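Local coordinates for hydrogenase expression protein (Thiobacillus denitrificans, PDB 3SB1) that is of unknown function but, as a member of the HupH/HyaF family, is probably involved in the expression or maturation of hydrogenase, at residues A41-I53 and L74-L88. Residues are numbered along the deposited sequence; the frame is centred on the assembly and turned at random. Where two conformers were deposited one is given.
Sequences ARSGNALPLLREI and LPLTPGDLEWLRAEL. With GOL (glycerol), chain C.
Asp80, in the first turn of helix 78-88, binds the loop that leads into helix 48-63. Its OD2 accepts a hydrogen bond from Ser43 OG at 2.6 Å, syn and close to the carboxylate plane. Its OD1 accepts from the backbone N of Ser43 at 2.9 Å. A glycerol, probably from crystallisation, bridges the segments: its O1 hydroxyl donates to OD1 and accepts from Ala46 N. Thr77 OG1 donates to Ala41 O at 2.6 Å, in the carbonyl plane. Water 1 joins the same carbonyl to Gly79 N. The extended Arg42 crosses Trp83 at about a right angle, and CD1 of the indole lies over one guanidinium face, with the planes 60° apart. Glycerol C3 covers the centre of one indole face, 3.3 Å above it. Further along, Leu50 sits as a knob among Trp83, Leu84, Glu87 and Leu88. Leu49 CD1 meets Leu84 CD2 at 3.7 Å, and Ile53 meets Leu88 tip to tip.

A capping box positions the carboxylate: Thr77 N donates to OD2 from the anti side, tilted out of the carboxylate plane, and Thr77 OG1, between its own backbone N and carbonyl carbon (chi1 67°), accepts from Asp80 N. The axes of 48-53 and 78-88 cross at -46°. Leu47 and Leu50 pack on Leu160 of the second subunit. Leu49 and Ile53 also pack on Ile69 of strand 67-69, Leu84 and Leu88 on Trp115 of strand 113-119.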
loop_
_atom_site.group_PDB
_atom_site.type_symbol
_atom_site.label_atom_id
_atom_site.label_comp_id
_atom_site.label_asym_id
_atom_site.label_seq_id
_atom_site.Cartn_x
_atom_site.Cartn_y
_atom_site.Cartn_z
ATOM N N ALA A 41 -7.029 30.144 9.812
ATOM C CA ALA A 41 -6.057 30.673 10.817
ATOM C C ALA A 41 -4.763 29.841 10.851
ATOM O O ALA A 41 -4.768 28.708 11.330
ATOM C CB ALA A 41 -6.698 30.702 12.213
ATOM N N ARG A 42 -3.672 30.417 10.341
ATOM C CA ARG A 42 -2.350 29.770 10.322
ATOM C C ARG A 42 -1.438 30.484 11.315
ATOM O O ARG A 42 -1.430 31.728 11.367
ATOM C CB ARG A 42 -1.701 29.882 8.946
ATOM C CG ARG A 42 -2.409 29.226 7.786
ATOM C CD ARG A 42 -1.623 29.559 6.520
ATOM N NE ARG A 42 -2.223 29.060 5.290
ATOM C CZ ARG A 42 -1.756 29.315 4.068
ATOM N NH1 ARG A 42 -2.369 28.813 2.998
ATOM N NH2 ARG A 42 -0.673 30.073 3.907
ATOM N N SER A 43 -0.642 29.715 12.065
ATOM C CA SER A 43 0.282 30.275 13.072
ATOM C C SER A 43 1.733 30.411 12.563
ATOM O O SER A 43 2.569 31.069 13.202
ATOM C CB SER A 43 0.297 29.381 14.308
ATOM O OG SER A 43 0.905 28.134 14.011
ATOM N N GLY A 44 2.024 29.756 11.438
ATOM C CA GLY A 44 3.352 29.758 10.817
ATOM C C GLY A 44 4.195 28.616 11.371
ATOM O O GLY A 44 5.336 28.380 10.951
ATOM N N ASN A 45 3.614 27.862 12.289
ATOM C CA ASN A 45 4.387 26.850 12.985
ATOM C C ASN A 45 4.542 25.504 12.323
ATOM O O ASN A 45 5.210 24.622 12.868
ATOM C CB ASN A 45 3.897 26.795 14.422
ATOM C CG ASN A 45 4.128 28.107 15.123
ATOM O OD1 ASN A 45 5.200 28.726 14.965
ATOM N ND2 ASN A 45 3.143 28.560 15.882
ATOM N N ALA A 46 3.972 25.330 11.130
ATOM C CA ALA A 46 4.169 24.103 10.401
ATOM C C ALA A 46 5.395 24.210 9.462
ATOM O O ALA A 46 5.903 23.205 9.015
ATOM C CB ALA A 46 2.939 23.758 9.607
ATOM N N LEU A 47 5.890 25.411 9.162
ATOM C CA LEU A 47 7.030 25.515 8.209
ATOM C C LEU A 47 8.298 24.754 8.636
ATOM O O LEU A 47 8.989 24.164 7.802
ATOM C CB LEU A 47 7.326 26.980 7.853
ATOM C CG LEU A 47 8.419 27.261 6.815
ATOM C CD1 LEU A 47 8.279 26.423 5.527
ATOM C CD2 LEU A 47 8.375 28.764 6.519
ATOM N N PRO A 48 8.608 24.717 9.940
ATOM C CA PRO A 48 9.780 23.915 10.317
ATOM C C PRO A 48 9.693 22.435 10.018
ATOM O O PRO A 48 10.693 21.711 10.028
ATOM C CB PRO A 48 9.866 24.126 11.834
ATOM C CG PRO A 48 9.332 25.460 12.032
ATOM C CD PRO A 48 8.179 25.590 11.053
ATOM N N LEU A 49 8.479 21.972 9.803
ATOM C CA LEU A 49 8.272 20.570 9.518
ATOM C C LEU A 49 8.862 20.140 8.192
ATOM O O LEU A 49 9.219 18.968 8.039
ATOM C CB LEU A 49 6.815 20.221 9.569
ATOM C CG LEU A 49 6.212 20.228 10.957
ATOM C CD1 LEU A 49 4.714 19.870 10.847
ATOM C CD2 LEU A 49 6.874 19.266 11.935
ATOM N N LEU A 50 9.029 21.064 7.239
ATOM C CA LEU A 50 9.650 20.613 5.992
ATOM C C LEU A 50 11.116 20.217 6.275
ATOM O O LEU A 50 11.616 19.233 5.724
ATOM C CB LEU A 50 9.550 21.638 4.875
ATOM C CG LEU A 50 8.134 22.028 4.459
ATOM C CD1 LEU A 50 8.213 23.152 3.381
ATOM C CD2 LEU A 50 7.275 20.819 4.043
ATOM N N ARG A 51 11.817 20.995 7.100
ATOM C CA ARG A 51 13.192 20.684 7.426
ATOM C C ARG A 51 13.273 19.356 8.169
ATOM O O ARG A 51 14.193 18.547 7.944
ATOM C CB ARG A 51 13.810 21.816 8.261
ATOM C CG ARG A 51 15.237 21.584 8.749
ATOM C CD ARG A 51 15.704 22.794 9.548
ATOM N NE ARG A 51 17.101 22.711 9.984
ATOM C CZ ARG A 51 17.506 22.242 11.168
ATOM N NH1 ARG A 51 18.804 22.236 11.474
ATOM N NH2 ARG A 51 16.625 21.791 12.059
ATOM N N GLU A 52 12.310 19.109 9.039
ATOM C CA GLU A 52 12.295 17.863 9.780
ATOM C C GLU A 52 12.123 16.705 8.840
ATOM O O GLU A 52 12.795 15.688 8.977
ATOM C CB GLU A 52 11.208 17.865 10.852
ATOM C CG GLU A 52 11.226 16.612 11.674
ATOM C CD GLU A 52 10.370 16.657 12.921
ATOM O OE1 GLU A 52 9.738 17.706 13.196
ATOM O OE2 GLU A 52 10.344 15.611 13.627
ATOM N N ILE A 53 11.194 16.837 7.914
ATOM C CA ILE A 53 10.952 15.784 6.922
ATOM C C ILE A 53 12.219 15.498 6.142
ATOM O O ILE A 53 12.560 14.316 5.910
ATOM C CB ILE A 53 9.762 16.072 6.003
ATOM C CG1 ILE A 53 8.435 16.098 6.762
ATOM C CG2 ILE A 53 9.711 15.048 4.854
ATOM C CD1 ILE A 53 7.295 16.708 5.997
ATOM N N LEU A 74 1.334 17.965 17.951
ATOM C CA LEU A 74 1.953 19.298 17.753
ATOM C C LEU A 74 0.950 20.400 17.925
ATOM O O LEU A 74 -0.233 20.211 17.651
ATOM C CB LEU A 74 2.604 19.406 16.361
ATOM C CG LEU A 74 3.686 18.373 16.085
ATOM C CD1 LEU A 74 4.200 18.433 14.648
ATOM C CD2 LEU A 74 4.871 18.471 17.088
ATOM N N PRO A 75 1.424 21.587 18.310
ATOM C CA PRO A 75 0.528 22.732 18.536
ATOM C C PRO A 75 0.202 23.472 17.216
ATOM O O PRO A 75 0.359 24.684 17.123
ATOM C CB PRO A 75 1.331 23.598 19.501
ATOM C CG PRO A 75 2.716 23.367 19.098
ATOM C CD PRO A 75 2.811 21.900 18.698
ATOM N N LEU A 76 -0.286 22.726 16.233
ATOM C CA LEU A 76 -0.634 23.261 14.924
ATOM C C LEU A 76 -2.118 23.571 14.871
ATOM O O LEU A 76 -2.929 22.830 15.427
ATOM C CB LEU A 76 -0.332 22.225 13.851
ATOM C CG LEU A 76 1.086 21.665 13.689
ATOM C CD1 LEU A 76 1.078 20.347 12.847
ATOM C CD2 LEU A 76 1.993 22.742 13.128
ATOM N N THR A 77 -2.474 24.644 14.177
ATOM C CA THR A 77 -3.884 24.977 13.970
ATOM C C THR A 77 -4.384 24.162 12.769
ATOM O O THR A 77 -3.591 23.648 11.956
ATOM C CB THR A 77 -4.082 26.468 13.589
ATOM O OG1 THR A 77 -3.512 26.703 12.295
ATOM C CG2 THR A 77 -3.446 27.420 14.621
ATOM N N PRO A 78 -5.701 24.046 12.639
ATOM C CA PRO A 78 -6.229 23.354 11.485
ATOM C C PRO A 78 -5.705 23.987 10.204
ATOM O O PRO A 78 -5.378 23.265 9.276
ATOM C CB PRO A 78 -7.735 23.547 11.633
ATOM C CG PRO A 78 -7.931 23.617 13.106
ATOM C CD PRO A 78 -6.756 24.371 13.617
ATOM N N GLY A 79 -5.568 25.308 10.167
ATOM C CA GLY A 79 -5.055 25.988 8.986
ATOM C C GLY A 79 -3.613 25.553 8.690
ATOM O O GLY A 79 -3.211 25.421 7.523
ATOM N N ASP A 80 -2.823 25.385 9.745
ATOM C CA ASP A 80 -1.430 24.942 9.602
ATOM C C ASP A 80 -1.353 23.557 8.945
ATOM O O ASP A 80 -0.493 23.290 8.091
ATOM C CB ASP A 80 -0.732 24.837 10.962
ATOM C CG ASP A 80 -0.455 26.171 11.606
ATOM O OD1 ASP A 80 -0.152 27.154 10.897
ATOM O OD2 ASP A 80 -0.441 26.196 12.850
ATOM N N LEU A 81 -2.194 22.645 9.414
ATOM C CA LEU A 81 -2.236 21.308 8.852
ATOM C C LEU A 81 -2.725 21.328 7.434
ATOM O O LEU A 81 -2.214 20.594 6.614
ATOM C CB LEU A 81 -3.095 20.357 9.702
ATOM C CG LEU A 81 -2.576 20.040 11.096
ATOM C CD1 LEU A 81 -3.634 19.277 11.852
ATOM C CD2 LEU A 81 -1.293 19.215 11.001
ATOM N N GLU A 82 -3.721 22.149 7.112
ATOM C CA GLU A 82 -4.205 22.234 5.721
ATOM C C GLU A 82 -3.079 22.739 4.812
ATOM O O GLU A 82 -2.944 22.302 3.670
ATOM C CB GLU A 82 -5.404 23.183 5.605
ATOM C CG GLU A 82 -6.649 22.720 6.337
ATOM C CD GLU A 82 -7.744 23.784 6.426
ATOM O OE1 GLU A 82 -7.674 24.840 5.733
ATOM O OE2 GLU A 82 -8.667 23.576 7.242
ATOM N N TRP A 83 -2.332 23.734 5.292
ATOM C CA TRP A 83 -1.208 24.282 4.545
ATOM C C TRP A 83 -0.171 23.186 4.261
ATOM O O TRP A 83 0.291 23.020 3.146
ATOM C CB TRP A 83 -0.543 25.453 5.281
ATOM C CG TRP A 83 0.705 25.885 4.579
ATOM C CD1 TRP A 83 0.781 26.777 3.533
ATOM C CD2 TRP A 83 2.053 25.460 4.833
ATOM N NE1 TRP A 83 2.086 26.939 3.136
ATOM C CE2 TRP A 83 2.882 26.106 3.878
ATOM C CE3 TRP A 83 2.646 24.568 5.737
ATOM C CZ2 TRP A 83 4.264 25.913 3.830
ATOM C CZ3 TRP A 83 4.019 24.347 5.648
ATOM C CH2 TRP A 83 4.812 25.040 4.716
ATOM N N LEU A 84 0.229 22.460 5.294
ATOM C CA LEU A 84 1.198 21.396 5.135
ATOM C C LEU A 84 0.716 20.297 4.198
ATOM O O LEU A 84 1.462 19.834 3.354
ATOM C CB LEU A 84 1.571 20.814 6.513
ATOM C CG LEU A 84 2.616 19.718 6.498
ATOM C CD1 LEU A 84 3.949 20.328 6.107
ATOM C CD2 LEU A 84 2.730 19.036 7.872
ATOM N N ARG A 85 -0.527 19.851 4.352
ATOM C CA ARG A 85 -1.060 18.788 3.470
ATOM C C ARG A 85 -1.037 19.267 2.028
ATOM O O ARG A 85 -0.645 18.513 1.119
ATOM C CB ARG A 85 -2.480 18.353 3.872
ATOM C CG ARG A 85 -3.086 17.154 3.078
ATOM C CD ARG A 85 -2.519 15.811 3.520
ATOM N NE ARG A 85 -2.958 14.604 2.790
ATOM C CZ ARG A 85 -3.992 13.835 3.141
ATOM N NH1 ARG A 85 -4.281 12.737 2.450
ATOM N NH2 ARG A 85 -4.742 14.156 4.184
ATOM N N ALA A 86 -1.420 20.524 1.804
ATOM C CA ALA A 86 -1.435 21.094 0.446
ATOM C C ALA A 86 -0.025 21.238 -0.133
ATOM O O ALA A 86 0.202 21.023 -1.348
ATOM C CB ALA A 86 -2.135 22.438 0.471
ATOM N N GLU A 87 0.926 21.615 0.718
ATOM C CA GLU A 87 2.297 21.754 0.283
ATOM C C GLU A 87 2.988 20.446 -0.108
ATOM O O GLU A 87 3.782 20.374 -1.061
ATOM C CB GLU A 87 3.079 22.427 1.382
ATOM C CG GLU A 87 4.544 22.505 1.123
ATOM C CD GLU A 87 4.887 23.414 -0.074
ATOM O OE1 GLU A 87 4.120 24.363 -0.371
ATOM O OE2 GLU A 87 5.907 23.134 -0.726
ATOM N N LEU A 88 2.738 19.392 0.667
ATOM C CA LEU A 88 3.304 18.087 0.390
ATOM C C LEU A 88 2.657 17.391 -0.800
ATOM O O LEU A 88 3.282 16.540 -1.431
ATOM C CB LEU A 88 3.255 17.214 1.631
ATOM C CG LEU A 88 4.085 17.691 2.823
ATOM C CD1 LEU A 88 3.902 16.745 4.045
ATOM C CD2 LEU A 88 5.559 17.730 2.436
HETATM C C1 GOL C . 1.937 27.156 8.030
HETATM O O1 GOL C . 2.066 27.040 9.425
HETATM C C2 GOL C . 2.376 28.551 7.653
HETATM O O2 GOL C . 1.392 29.477 8.090
HETATM C C3 GOL C . 2.615 28.637 6.160
HETATM O O3 GOL C . 3.101 29.930 5.853
HETATM O O HOH W 1 -7.109 27.402 11.679
HETATM O O HOH W 2 1.826 27.006 17.846
#